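Svp1-like protein 2 (Kluyveromyces lactis, PDB 4V16) binds phosphoinositides as a WD-repeat beta-propeller of the PROPPIN family, and probably associates through them with membranes in protein transport. Local coordinates at residues N180-V185 and V194-Q199; M184-R189 and D229-P234; W246-F251 and F273-S278. All blocks are in the same frame, centred on the assembly; numbering follows the deposited sequence.

Interaction 1 of 3, residues N180-V185 and V194-Q199; sequences NPVKMV and VATCSQ
M184 and C197 make the dense side of this contact: CG of M184 lies against SG of C197 at 3.5 Å. The sulfur sits between its own backbone N and carbonyl carbon (chi1 70°), which turns it up beside the methionine. Beyond it, I227 and M230 of strand 227-232 cover the same face with more apolar side chains. On the other face branched side chains pack against each other. CG1 of V182 reaches CG2 of T196 at 3.6 Å, the two side chains crossing at about a right angle, and CG1 of V185 meets CG1 of V194 at 3.7 Å. Between the faces, the backbones are joined by a nearly straight bond from K183 N to C197 O, 2.9 Å long with 168° at the hydrogen.

The loop end is slacker. K183 lays its CB against S198 O, but its NZ stops 3.7 Å from OE1 of the exposed Q199, so the two polar ends are near without bonding. The side chains of P181 and Q199 meet CG to CG at 4.0 Å. The two strands run antiparallel, as the hairpin of the first two strands of a four-stranded blade in a seven-bladed beta-propeller.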
ATOM      1  N   ASN A 180       3.844  -4.323  21.217  1.00 38.81           N
ATOM      2  CA  ASN A 180       4.713  -5.034  20.291  1.00 40.57           C
ATOM      3  C   ASN A 180       5.034  -4.160  19.081  1.00 42.78           C
ATOM      4  O   ASN A 180       4.332  -3.182  18.822  1.00 42.78           O
ATOM      5  CB  ASN A 180       4.048  -6.339  19.853  1.00 53.61           C
ATOM      6  CG  ASN A 180       3.926  -7.338  20.987  1.00 63.26           C
ATOM      7  OD1 ASN A 180       4.827  -7.468  21.817  1.00 62.13           O
ATOM      8  ND2 ASN A 180       2.803  -8.046  21.033  1.00 65.37           N
ATOM      9  N   PRO A 181       6.106  -4.499  18.343  1.00 38.65           N
ATOM     10  CA  PRO A 181       6.491  -3.697  17.173  1.00 37.00           C
ATOM     11  C   PRO A 181       5.401  -3.593  16.107  1.00 36.68           C
ATOM     12  O   PRO A 181       4.739  -4.580  15.786  1.00 38.18           O
ATOM     13  CB  PRO A 181       7.717  -4.439  16.620  1.00 33.81           C
ATOM     14  CG  PRO A 181       7.747  -5.755  17.308  1.00 38.82           C
ATOM     15  CD  PRO A 181       7.093  -5.553  18.625  1.00 34.31           C
ATOM     16  N   VAL A 182       5.225  -2.387  15.574  1.00 36.64           N
ATOM     17  CA  VAL A 182       4.267  -2.134  14.506  1.00 32.95           C
ATOM     18  C   VAL A 182       4.670  -2.881  13.243  1.00 35.95           C
ATOM     19  O   VAL A 182       5.827  -2.819  12.828  1.00 35.11           O
ATOM     20  CB  VAL A 182       4.167  -0.629  14.191  1.00 34.34           C
ATOM     21  CG1 VAL A 182       3.238  -0.378  13.007  1.00 40.29           C
ATOM     22  CG2 VAL A 182       3.691   0.138  15.417  1.00 37.99           C
ATOM     23  N   LYS A 183       3.717  -3.574  12.627  1.00 36.64           N
ATOM     24  CA  LYS A 183       4.007  -4.356  11.431  1.00 34.78           C
ATOM     25  C   LYS A 183       3.786  -3.537  10.164  1.00 38.96           C
ATOM     26  O   LYS A 183       4.653  -3.493   9.290  1.00 39.53           O
ATOM     27  CB  LYS A 183       3.152  -5.622  11.386  1.00 42.43           C
ATOM     28  CG  LYS A 183       3.548  -6.556  10.254  1.00 53.10           C
ATOM     29  CD  LYS A 183       2.969  -7.950  10.425  1.00 53.27           C
ATOM     30  CE  LYS A 183       3.619  -8.932   9.461  1.00 54.76           C
ATOM     31  NZ  LYS A 183       5.086  -9.087   9.700  1.00 58.59           N
ATOM     32  N   MET A 184       2.627  -2.896  10.061  1.00 37.24           N
ATOM     33  CA  MET A 184       2.353  -2.027   8.924  1.00 33.76           C
ATOM     34  C   MET A 184       1.425  -0.882   9.292  1.00 35.16           C
ATOM     35  O   MET A 184       0.901  -0.810  10.404  1.00 36.19           O
ATOM     36  CB  MET A 184       1.757  -2.824   7.763  1.00 34.91           C
ATOM     37  CG  MET A 184       0.440  -3.503   8.066  1.00 40.71           C
ATOM     38  SD  MET A 184      -0.254  -4.278   6.591  1.00 32.38           S
ATOM     39  CE  MET A 184      -0.767  -2.835   5.665  1.00 39.86           C
ATOM     40  N   VAL A 185       1.233   0.006   8.325  1.00 37.43           N
ATOM     41  CA  VAL A 185       0.540   1.264   8.534  1.00 30.77           C
ATOM     42  C   VAL A 185      -0.215   1.641   7.262  1.00 33.77           C
ATOM     43  O   VAL A 185       0.246   1.354   6.156  1.00 33.92           O
ATOM     44  CB  VAL A 185       1.543   2.374   8.927  1.00 36.67           C
ATOM     45  CG1 VAL A 185       1.055   3.755   8.497  1.00 46.17           C
ATOM     46  CG2 VAL A 185       1.817   2.335  10.428  1.00 34.82           C
ATOM     47  N   VAL A 194      -4.967   7.066  10.472  1.00 36.08           N
ATOM     48  CA  VAL A 194      -4.002   5.996  10.217  1.00 34.03           C
ATOM     49  C   VAL A 194      -4.412   4.706  10.920  1.00 38.09           C
ATOM     50  O   VAL A 194      -4.646   4.704  12.128  1.00 43.23           O
ATOM     51  CB  VAL A 194      -2.582   6.371  10.696  1.00 33.71           C
ATOM     52  CG1 VAL A 194      -1.633   5.192  10.522  1.00 40.03           C
ATOM     53  CG2 VAL A 194      -2.059   7.575   9.944  1.00 48.92           C
ATOM     54  N   ALA A 195      -4.472   3.613  10.166  1.00 35.38           N
ATOM     55  CA  ALA A 195      -4.698   2.290  10.740  1.00 34.57           C
ATOM     56  C   ALA A 195      -3.358   1.628  11.060  1.00 30.14           C
ATOM     57  O   ALA A 195      -2.390   1.796  10.318  1.00 29.88           O
ATOM     58  CB  ALA A 195      -5.508   1.429   9.789  1.00 36.72           C
ATOM     59  N   THR A 196      -3.312   0.873  12.155  1.00 35.40           N
ATOM     60  CA  THR A 196      -2.068   0.264  12.632  1.00 36.62           C
ATOM     61  C   THR A 196      -2.291  -1.173  13.100  1.00 32.25           C
ATOM     62  O   THR A 196      -3.381  -1.522  13.544  1.00 36.61           O
ATOM     63  CB  THR A 196      -1.461   1.075  13.798  1.00 30.37           C
ATOM     64  OG1 THR A 196      -1.487   2.472  13.478  1.00 35.45           O
ATOM     65  CG2 THR A 196      -0.024   0.653  14.062  1.00 41.70           C
ATOM     66  N   CYS A 197      -1.255  -2.001  12.994  1.00 32.66           N
ATOM     67  CA  CYS A 197      -1.292  -3.353  13.546  1.00 39.83           C
ATOM     68  C   CYS A 197       0.104  -3.812  13.955  1.00 39.47           C
ATOM     69  O   CYS A 197       1.094  -3.128  13.683  1.00 36.16           O
ATOM     70  CB  CYS A 197      -1.882  -4.338  12.540  1.00 33.04           C
ATOM     71  SG  CYS A 197      -0.818  -4.658  11.117  1.00 39.89           S
ATOM     72  N   SER A 198       0.172  -4.977  14.597  1.00 41.79           N
ATOM     73  CA  SER A 198       1.430  -5.509  15.115  1.00 39.17           C
ATOM     74  C   SER A 198       1.712  -6.918  14.616  1.00 39.90           C
ATOM     75  O   SER A 198       1.045  -7.424  13.714  1.00 41.91           O
ATOM     76  CB  SER A 198       1.410  -5.513  16.643  1.00 36.73           C
ATOM     77  OG  SER A 198       1.066  -4.238  17.141  1.00 54.40           O
ATOM     78  N   GLN A 199       2.711  -7.546  15.224  1.00 45.53           N
ATOM     79  CA  GLN A 199       3.061  -8.921  14.915  1.00 45.53           C
ATOM     80  C   GLN A 199       1.934  -9.859  15.322  1.00 43.25           C
ATOM     81  O   GLN A 199       1.655 -10.843  14.638  1.00 46.63           O
ATOM     82  CB  GLN A 199       4.357  -9.311  15.624  1.00 50.76           C
ATOM     83  CG  GLN A 199       5.528  -8.399  15.304  1.00 56.04           C
ATOM     84  CD  GLN A 199       5.956  -8.486  13.848  1.00 63.96           C
ATOM     85  OE1 GLN A 199       5.976  -9.569  13.259  1.00 63.11           O
ATOM     86  NE2 GLN A 199       6.299  -7.342  13.260  1.00 55.68           N
TER

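Interaction 2 of 3, residues M184-R189 and D229-P234; sequences MVRLNR and DMRWSP
R186 and D229 form the salt bridge between two neighbouring propeller blades, NH2 to OD1 at 2.6 Å. The guanidinium and carboxylate planes stand 62° apart, so the pair does not lie flat in the two-pronged way. Here the first strands of the blades, 184-187 and 229-232, run side by side in nearly the same direction, 14° apart, close to the centre of the chain. NH1 of R186 is held from its own strand by V185 O at 2.9 Å, in the guanidinium plane; NE makes a weak bond across to M230 O. R231 joins the same network by charge alone, since its NH2 is 3.5 Å from D229 OD2, which lies well out of the guanidinium plane; its NE is bonded to I286 O in the next blade. The two arginines thus share one carboxylate, which probably balances much of their charge.

A further polar link across the contact runs from W232 NE1 to R186 O, 3.0 Å, with the donor above the carbonyl plane. CB of N188 then covers one face of the indole, 3.8 Å from the centroid of the five-membered ring. At the M184 end, the bend at chi3 (-72°) swings CE to within 3.9 Å of M230 CB. Outermost, R189 and P234 lie side by side, with P234 CA over one face of the R189 guanidinium, 3.6 Å above its plane.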
ATOM      1  N   MET A 184       2.627  -2.896  10.061  1.00 37.24           N
ATOM      2  CA  MET A 184       2.353  -2.027   8.924  1.00 33.76           C
ATOM      3  C   MET A 184       1.425  -0.882   9.292  1.00 35.16           C
ATOM      4  O   MET A 184       0.901  -0.810  10.404  1.00 36.19           O
ATOM      5  CB  MET A 184       1.757  -2.824   7.763  1.00 34.91           C
ATOM      6  CG  MET A 184       0.440  -3.503   8.066  1.00 40.71           C
ATOM      7  SD  MET A 184      -0.254  -4.278   6.591  1.00 32.38           S
ATOM      8  CE  MET A 184      -0.767  -2.835   5.665  1.00 39.86           C
ATOM      9  N   VAL A 185       1.233   0.006   8.325  1.00 37.43           N
ATOM     10  CA  VAL A 185       0.540   1.264   8.534  1.00 30.77           C
ATOM     11  C   VAL A 185      -0.215   1.641   7.262  1.00 33.77           C
ATOM     12  O   VAL A 185       0.246   1.354   6.156  1.00 33.92           O
ATOM     13  CB  VAL A 185       1.543   2.374   8.927  1.00 36.67           C
ATOM     14  CG1 VAL A 185       1.055   3.755   8.497  1.00 46.17           C
ATOM     15  CG2 VAL A 185       1.817   2.335  10.428  1.00 34.82           C
ATOM     16  N   ARG A 186      -1.372   2.276   7.422  1.00 38.63           N
ATOM     17  CA  ARG A 186      -2.182   2.691   6.280  1.00 37.42           C
ATOM     18  C   ARG A 186      -2.910   4.005   6.529  1.00 33.57           C
ATOM     19  O   ARG A 186      -3.744   4.107   7.427  1.00 34.48           O
ATOM     20  CB  ARG A 186      -3.205   1.611   5.924  1.00 34.36           C
ATOM     21  CG  ARG A 186      -2.659   0.449   5.113  1.00 35.49           C
ATOM     22  CD  ARG A 186      -2.188   0.888   3.732  1.00 39.36           C
ATOM     23  NE  ARG A 186      -1.782  -0.252   2.914  1.00 36.65           N
ATOM     24  CZ  ARG A 186      -0.598  -0.853   2.999  1.00 37.49           C
ATOM     25  NH1 ARG A 186       0.313  -0.426   3.864  1.00 45.91           N
ATOM     26  NH2 ARG A 186      -0.323  -1.885   2.214  1.00 44.11           N
ATOM     27  N   LEU A 187      -2.589   5.006   5.717  1.00 36.21           N
ATOM     28  CA  LEU A 187      -3.315   6.267   5.721  1.00 34.24           C
ATOM     29  C   LEU A 187      -4.610   6.124   4.932  1.00 39.97           C
ATOM     30  O   LEU A 187      -4.651   5.413   3.927  1.00 39.86           O
ATOM     31  CB  LEU A 187      -2.457   7.380   5.117  1.00 36.93           C
ATOM     32  CG  LEU A 187      -1.377   7.982   6.013  1.00 40.54           C
ATOM     33  CD1 LEU A 187      -0.274   8.606   5.172  1.00 38.80           C
ATOM     34  CD2 LEU A 187      -1.994   9.020   6.934  1.00 35.24           C
ATOM     35  N   ASN A 188      -5.666   6.796   5.379  1.00 39.25           N
ATOM     36  CA  ASN A 188      -6.904   6.831   4.610  1.00 38.66           C
ATOM     37  C   ASN A 188      -6.724   7.721   3.382  1.00 40.46           C
ATOM     38  O   ASN A 188      -5.635   8.240   3.138  1.00 43.27           O
ATOM     39  CB  ASN A 188      -8.073   7.316   5.470  1.00 35.99           C
ATOM     40  CG  ASN A 188      -7.825   8.677   6.084  1.00 43.15           C
ATOM     41  OD1 ASN A 188      -6.761   9.268   5.910  1.00 47.91           O
ATOM     42  ND2 ASN A 188      -8.816   9.186   6.806  1.00 41.70           N
ATOM     43  N   ARG A 189      -7.792   7.896   2.611  1.00 44.85           N
ATOM     44  CA  ARG A 189      -7.713   8.641   1.360  1.00 45.12           C
ATOM     45  C   ARG A 189      -7.421  10.121   1.599  1.00 45.05           C
ATOM     46  O   ARG A 189      -6.560  10.701   0.938  1.00 49.01           O
ATOM     47  CB  ARG A 189      -9.011   8.476   0.570  1.00 51.19           C
ATOM     48  CG  ARG A 189      -9.235   7.060   0.058  1.00 52.04           C
ATOM     49  CD  ARG A 189      -8.343   6.752  -1.138  1.00 47.36           C
ATOM     50  NE  ARG A 189      -9.087   6.783  -2.398  1.00 49.88           N
ATOM     51  CZ  ARG A 189      -9.674   5.728  -2.961  1.00 50.70           C
ATOM     52  NH1 ARG A 189      -9.614   4.531  -2.388  1.00 47.58           N
ATOM     53  NH2 ARG A 189     -10.327   5.868  -4.107  1.00 51.65           N
ATOM     54  N   ASP A 229      -2.338  -7.372   4.317  1.00 28.19           N
ATOM     55  CA  ASP A 229      -2.615  -6.039   3.792  1.00 32.01           C
ATOM     56  C   ASP A 229      -3.833  -5.379   4.435  1.00 30.75           C
ATOM     57  O   ASP A 229      -4.746  -6.054   4.912  1.00 28.19           O
ATOM     58  CB  ASP A 229      -2.815  -6.102   2.274  1.00 34.60           C
ATOM     59  CG  ASP A 229      -2.719  -4.736   1.614  1.00 30.61           C
ATOM     60  OD1 ASP A 229      -1.946  -3.887   2.106  1.00 33.09           O
ATOM     61  OD2 ASP A 229      -3.413  -4.514   0.600  1.00 29.30           O
ATOM     62  N   MET A 230      -3.818  -4.048   4.440  1.00 32.89           N
ATOM     63  CA  MET A 230      -4.952  -3.230   4.860  1.00 25.06           C
ATOM     64  C   MET A 230      -5.267  -2.212   3.776  1.00 29.68           C
ATOM     65  O   MET A 230      -4.401  -1.861   2.975  1.00 30.94           O
ATOM     66  CB  MET A 230      -4.655  -2.496   6.166  1.00 31.55           C
ATOM     67  CG  MET A 230      -4.515  -3.376   7.385  1.00 38.01           C
ATOM     68  SD  MET A 230      -4.003  -2.392   8.804  1.00 50.61           S
ATOM     69  CE  MET A 230      -4.388  -3.518  10.136  1.00 47.00           C
ATOM     70  N   ARG A 231      -6.501  -1.721   3.756  1.00 36.21           N
ATOM     71  CA  ARG A 231      -6.868  -0.671   2.816  1.00 29.10           C
ATOM     72  C   ARG A 231      -8.187  -0.007   3.194  1.00 25.74           C
ATOM     73  O   ARG A 231      -9.192  -0.681   3.418  1.00 25.99           O
ATOM     74  CB  ARG A 231      -6.956  -1.238   1.399  1.00 27.29           C
ATOM     75  CG  ARG A 231      -6.643  -0.228   0.317  1.00 28.51           C
ATOM     76  CD  ARG A 231      -5.159   0.143   0.292  1.00 35.75           C
ATOM     77  NE  ARG A 231      -4.352  -0.827  -0.444  1.00 31.97           N
ATOM     78  CZ  ARG A 231      -3.031  -0.753  -0.581  1.00 33.90           C
ATOM     79  NH1 ARG A 231      -2.354   0.244  -0.028  1.00 39.40           N
ATOM     80  NH2 ARG A 231      -2.383  -1.681  -1.270  1.00 40.06           N
ATOM     81  N   TRP A 232      -8.169   1.321   3.261  1.00 26.73           N
ATOM     82  CA  TRP A 232      -9.365   2.101   3.562  1.00 24.33           C
ATOM     83  C   TRP A 232     -10.286   2.193   2.352  1.00 27.49           C
ATOM     84  O   TRP A 232      -9.826   2.250   1.210  1.00 27.73           O
ATOM     85  CB  TRP A 232      -8.987   3.512   4.012  1.00 26.23           C
ATOM     86  CG  TRP A 232      -8.265   3.576   5.320  1.00 31.27           C
ATOM     87  CD1 TRP A 232      -6.930   3.395   5.531  1.00 31.28           C
ATOM     88  CD2 TRP A 232      -8.838   3.860   6.601  1.00 32.25           C
ATOM     89  NE1 TRP A 232      -6.636   3.542   6.865  1.00 31.68           N
ATOM     90  CE2 TRP A 232      -7.792   3.828   7.544  1.00 31.77           C
ATOM     91  CE3 TRP A 232     -10.136   4.133   7.045  1.00 30.85           C
ATOM     92  CZ2 TRP A 232      -8.002   4.058   8.901  1.00 31.50           C
ATOM     93  CZ3 TRP A 232     -10.343   4.360   8.391  1.00 34.93           C
ATOM     94  CH2 TRP A 232      -9.282   4.322   9.304  1.00 34.02           C
ATOM     95  N   SER A 233     -11.590   2.221   2.606  1.00 27.86           N
ATOM     96  CA  SER A 233     -12.555   2.447   1.540  1.00 29.66           C
ATOM     97  C   SER A 233     -12.394   3.881   1.039  1.00 30.83           C
ATOM     98  O   SER A 233     -11.814   4.717   1.733  1.00 32.89           O
ATOM     99  CB  SER A 233     -13.981   2.188   2.029  1.00 31.53           C
ATOM    100  OG  SER A 233     -14.286   2.987   3.159  1.00 36.23           O
ATOM    101  N   PRO A 234     -12.893   4.169  -0.173  1.00 35.48           N
ATOM    102  CA  PRO A 234     -12.719   5.502  -0.766  1.00 36.14           C
ATOM    103  C   PRO A 234     -13.236   6.640   0.118  1.00 36.97           C
ATOM    104  O   PRO A 234     -12.641   7.718   0.122  1.00 39.95           O
ATOM    105  CB  PRO A 234     -13.527   5.412  -2.063  1.00 36.88           C
ATOM    106  CG  PRO A 234     -13.527   3.962  -2.404  1.00 30.03           C
ATOM    107  CD  PRO A 234     -13.585   3.248  -1.091  1.00 32.37           C
TER

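Interaction 3 of 3, residues W246-F251 and F273-S278; sequences WTLHVF and FKLKVS
W246 and L275 start the pairing of the third and fourth strands of one propeller blade, where the outermost strand, 271-274, runs antiparallel to 247-252. In the natural protein these two strands are connected by loop 6CD, which an engineered Gly-Ser linker replaces in this construct.

The polar part is all backbone. L275 N donates to W246 O at 2.9 Å, and L248 N to F273 O at 2.9 Å in an almost straight bond of 170°; the return bond from F273 N to L248 O is weak and bent. F273 O also receives the CA-H of T247, at 3.5 Å.

The apolar part has two places. In the buried one, CB of L248 meets CD2 of L275 at 3.9 Å. L275 leans further on V242 and W298, and L248 on V242 and L320, so the pair belongs to the packing between this blade and the next. The more open place is the indole of W246. V277 comes over one of its faces at about a right angle to the side chain and forks there, its two methyls resting on different ring atoms, CG1 in a CH-pi contact with the five-membered ring. W246 CG is turned anti to its carbonyl carbon (chi1 -56°), which lays the ring over the valine. Were W246 replaced by an alanine, V277 would probably lose its flat cover, and the chain after L275 would be less firmly held. CG1 of V277 stands 3.8 Å from W246 CG, while CG2 is 3.8 Å from W246 CD1.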
ATOM      1  N   TRP A 246      -5.860 -16.010   5.687  1.00 35.59           N
ATOM      2  CA  TRP A 246      -6.518 -15.838   4.395  1.00 32.04           C
ATOM      3  C   TRP A 246      -8.020 -15.682   4.580  1.00 30.86           C
ATOM      4  O   TRP A 246      -8.826 -16.305   3.888  1.00 32.97           O
ATOM      5  CB  TRP A 246      -6.182 -16.997   3.460  1.00 31.42           C
ATOM      6  CG  TRP A 246      -4.712 -17.135   3.306  1.00 34.28           C
ATOM      7  CD1 TRP A 246      -3.945 -18.208   3.644  1.00 33.75           C
ATOM      8  CD2 TRP A 246      -3.816 -16.141   2.803  1.00 35.24           C
ATOM      9  NE1 TRP A 246      -2.624 -17.949   3.371  1.00 35.56           N
ATOM     10  CE2 TRP A 246      -2.519 -16.683   2.854  1.00 36.28           C
ATOM     11  CE3 TRP A 246      -3.985 -14.843   2.309  1.00 33.90           C
ATOM     12  CZ2 TRP A 246      -1.398 -15.977   2.427  1.00 40.08           C
ATOM     13  CZ3 TRP A 246      -2.871 -14.143   1.886  1.00 34.78           C
ATOM     14  CH2 TRP A 246      -1.593 -14.711   1.948  1.00 36.90           C
ATOM     15  N   THR A 247      -8.368 -14.829   5.536  1.00 33.73           N
ATOM     16  CA  THR A 247      -9.732 -14.372   5.736  1.00 30.89           C
ATOM     17  C   THR A 247      -9.785 -12.874   5.452  1.00 31.40           C
ATOM     18  O   THR A 247      -8.970 -12.109   5.974  1.00 27.78           O
ATOM     19  CB  THR A 247     -10.225 -14.649   7.170  1.00 33.37           C
ATOM     20  OG1 THR A 247     -10.121 -16.050   7.456  1.00 34.14           O
ATOM     21  CG2 THR A 247     -11.672 -14.201   7.344  1.00 29.45           C
ATOM     22  N   LEU A 248     -10.731 -12.463   4.612  1.00 30.44           N
ATOM     23  CA  LEU A 248     -10.946 -11.049   4.327  1.00 25.40           C
ATOM     24  C   LEU A 248     -11.904 -10.451   5.353  1.00 25.88           C
ATOM     25  O   LEU A 248     -13.053 -10.878   5.459  1.00 28.23           O
ATOM     26  CB  LEU A 248     -11.494 -10.862   2.910  1.00 28.35           C
ATOM     27  CG  LEU A 248     -11.924  -9.446   2.506  1.00 29.87           C
ATOM     28  CD1 LEU A 248     -10.760  -8.475   2.598  1.00 25.44           C
ATOM     29  CD2 LEU A 248     -12.508  -9.452   1.100  1.00 25.61           C
ATOM     30  N   HIS A 249     -11.416  -9.473   6.112  1.00 30.36           N
ATOM     31  CA  HIS A 249     -12.230  -8.760   7.095  1.00 30.64           C
ATOM     32  C   HIS A 249     -12.612  -7.374   6.590  1.00 32.83           C
ATOM     33  O   HIS A 249     -11.922  -6.798   5.748  1.00 35.74           O
ATOM     34  CB  HIS A 249     -11.483  -8.620   8.422  1.00 31.54           C
ATOM     35  CG  HIS A 249     -11.099  -9.925   9.045  1.00 34.10           C
ATOM     36  ND1 HIS A 249     -11.902 -10.579   9.954  1.00 36.28           N
ATOM     37  CD2 HIS A 249      -9.993 -10.692   8.897  1.00 31.86           C
ATOM     38  CE1 HIS A 249     -11.310 -11.696  10.336  1.00 38.05           C
ATOM     39  NE2 HIS A 249     -10.151 -11.789   9.710  1.00 41.33           N
ATOM     40  N   VAL A 250     -13.713  -6.843   7.112  1.00 35.99           N
ATOM     41  CA  VAL A 250     -14.110  -5.466   6.847  1.00 31.69           C
ATOM     42  C   VAL A 250     -14.634  -4.845   8.137  1.00 30.11           C
ATOM     43  O   VAL A 250     -15.561  -5.371   8.750  1.00 32.04           O
ATOM     44  CB  VAL A 250     -15.186  -5.377   5.752  1.00 28.66           C
ATOM     45  CG1 VAL A 250     -15.514  -3.922   5.445  1.00 28.01           C
ATOM     46  CG2 VAL A 250     -14.723  -6.095   4.491  1.00 28.95           C
ATOM     47  N   PHE A 251     -14.028  -3.735   8.548  1.00 30.15           N
ATOM     48  CA  PHE A 251     -14.401  -3.059   9.785  1.00 31.15           C
ATOM     49  C   PHE A 251     -15.067  -1.720   9.487  1.00 31.87           C
ATOM     50  O   PHE A 251     -14.617  -0.984   8.609  1.00 34.65           O
ATOM     51  CB  PHE A 251     -13.169  -2.850  10.668  1.00 29.20           C
ATOM     52  CG  PHE A 251     -12.428  -4.119  10.987  1.00 31.40           C
ATOM     53  CD1 PHE A 251     -12.767  -4.879  12.095  1.00 34.91           C
ATOM     54  CD2 PHE A 251     -11.388  -4.551  10.180  1.00 31.21           C
ATOM     55  CE1 PHE A 251     -12.083  -6.048  12.392  1.00 30.80           C
ATOM     56  CE2 PHE A 251     -10.702  -5.718  10.472  1.00 28.78           C
ATOM     57  CZ  PHE A 251     -11.050  -6.466  11.579  1.00 27.26           C
ATOM     58  N   PHE A 273     -14.835 -13.399   5.075  1.00 28.70           N
ATOM     59  CA  PHE A 273     -14.846 -14.233   3.884  1.00 29.47           C
ATOM     60  C   PHE A 273     -13.567 -15.049   3.770  1.00 30.53           C
ATOM     61  O   PHE A 273     -12.478 -14.497   3.614  1.00 29.74           O
ATOM     62  CB  PHE A 273     -15.034 -13.376   2.631  1.00 27.41           C
ATOM     63  CG  PHE A 273     -15.300 -14.176   1.389  1.00 31.02           C
ATOM     64  CD1 PHE A 273     -14.254 -14.696   0.643  1.00 31.60           C
ATOM     65  CD2 PHE A 273     -16.598 -14.413   0.969  1.00 29.50           C
ATOM     66  CE1 PHE A 273     -14.497 -15.437  -0.498  1.00 28.01           C
ATOM     67  CE2 PHE A 273     -16.847 -15.151  -0.173  1.00 27.12           C
ATOM     68  CZ  PHE A 273     -15.796 -15.662  -0.907  1.00 24.77           C
ATOM     69  N   LYS A 274     -13.711 -16.368   3.851  1.00 28.30           N
ATOM     70  CA  LYS A 274     -12.589 -17.275   3.642  1.00 27.63           C
ATOM     71  C   LYS A 274     -12.149 -17.220   2.186  1.00 28.67           C
ATOM     72  O   LYS A 274     -12.827 -17.747   1.304  1.00 30.40           O
ATOM     73  CB  LYS A 274     -12.968 -18.704   4.032  1.00 24.76           C
ATOM     74  CG  LYS A 274     -13.236 -18.883   5.517  1.00 29.50           C
ATOM     75  CD  LYS A 274     -13.898 -20.217   5.813  1.00 28.97           C
ATOM     76  CE  LYS A 274     -14.032 -20.448   7.312  1.00 37.69           C
ATOM     77  NZ  LYS A 274     -14.832 -19.385   7.981  1.00 42.48           N
ATOM     78  N   LEU A 275     -11.015 -16.571   1.939  1.00 30.30           N
ATOM     79  CA  LEU A 275     -10.508 -16.403   0.582  1.00 30.28           C
ATOM     80  C   LEU A 275     -10.090 -17.737  -0.023  1.00 28.79           C
ATOM     81  O   LEU A 275      -9.723 -18.667   0.696  1.00 35.90           O
ATOM     82  CB  LEU A 275      -9.325 -15.432   0.575  1.00 29.02           C
ATOM     83  CG  LEU A 275      -9.642 -13.998   1.003  1.00 25.94           C
ATOM     84  CD1 LEU A 275      -8.360 -13.201   1.193  1.00 26.72           C
ATOM     85  CD2 LEU A 275     -10.548 -13.322  -0.015  1.00 26.72           C
ATOM     86  N   LYS A 276     -10.157 -17.822  -1.347  1.00 31.15           N
ATOM     87  CA  LYS A 276      -9.740 -19.020  -2.065  1.00 33.43           C
ATOM     88  C   LYS A 276      -8.254 -18.945  -2.401  1.00 33.59           C
ATOM     89  O   LYS A 276      -7.855 -18.245  -3.333  1.00 37.72           O
ATOM     90  CB  LYS A 276     -10.564 -19.192  -3.341  1.00 33.83           C
ATOM     91  CG  LYS A 276     -12.064 -19.127  -3.116  1.00 37.85           C
ATOM     92  CD  LYS A 276     -12.832 -19.617  -4.332  1.00 45.57           C
ATOM     93  CE  LYS A 276     -14.331 -19.551  -4.103  1.00 52.51           C
ATOM     94  NZ  LYS A 276     -15.093 -20.261  -5.166  1.00 53.95           N
ATOM     95  N   VAL A 277      -7.444 -19.668  -1.633  1.00 37.81           N
ATOM     96  CA  VAL A 277      -5.994 -19.658  -1.802  1.00 44.52           C
ATOM     97  C   VAL A 277      -5.446 -21.053  -2.087  1.00 51.27           C
ATOM     98  O   VAL A 277      -5.967 -22.052  -1.590  1.00 53.14           O
ATOM     99  CB  VAL A 277      -5.284 -19.098  -0.552  1.00 44.57           C
ATOM    100  CG1 VAL A 277      -5.671 -17.646  -0.329  1.00 42.37           C
ATOM    101  CG2 VAL A 277      -5.610 -19.938   0.680  1.00 45.09           C
ATOM    102  N   SER A 278      -4.392 -21.105  -2.895  1.00 54.39           N
ATOM    103  CA  SER A 278      -3.655 -22.339  -3.127  1.00 55.28           C
ATOM    104  C   SER A 278      -2.441 -22.352  -2.208  1.00 60.83           C
ATOM    105  O   SER A 278      -2.285 -21.463  -1.369  1.00 59.63           O
ATOM    106  CB  SER A 278      -3.228 -22.458  -4.591  1.00 55.43           C
ATOM    107  OG  SER A 278      -2.131 -21.609  -4.876  1.00 65.05           O
TER

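Interactions 1 and 2 share M184 and V185 on strand 182-187, and their centres are about 12 Å apart. Across the hairpin A195 N lies 2.9 Å from R186 O, a probable hydrogen bond, so this carbonyl serves both contacts. The methyl CE of M230 reaches CB of C197 at 3.6 Å, and CB of A195 packs on CZ2 of W232 at 3.7 Å. Interaction 3 lies in the same four-stranded sheet as segment 229-234 but at its outer edge; its centre is about 17 Å from that of interaction 2 and about 19 Å from that of interaction 1. Interaction 2 lies nearest the chain's centre, interaction 3 furthest out; replaced loop 6CD joins its strands' other ends.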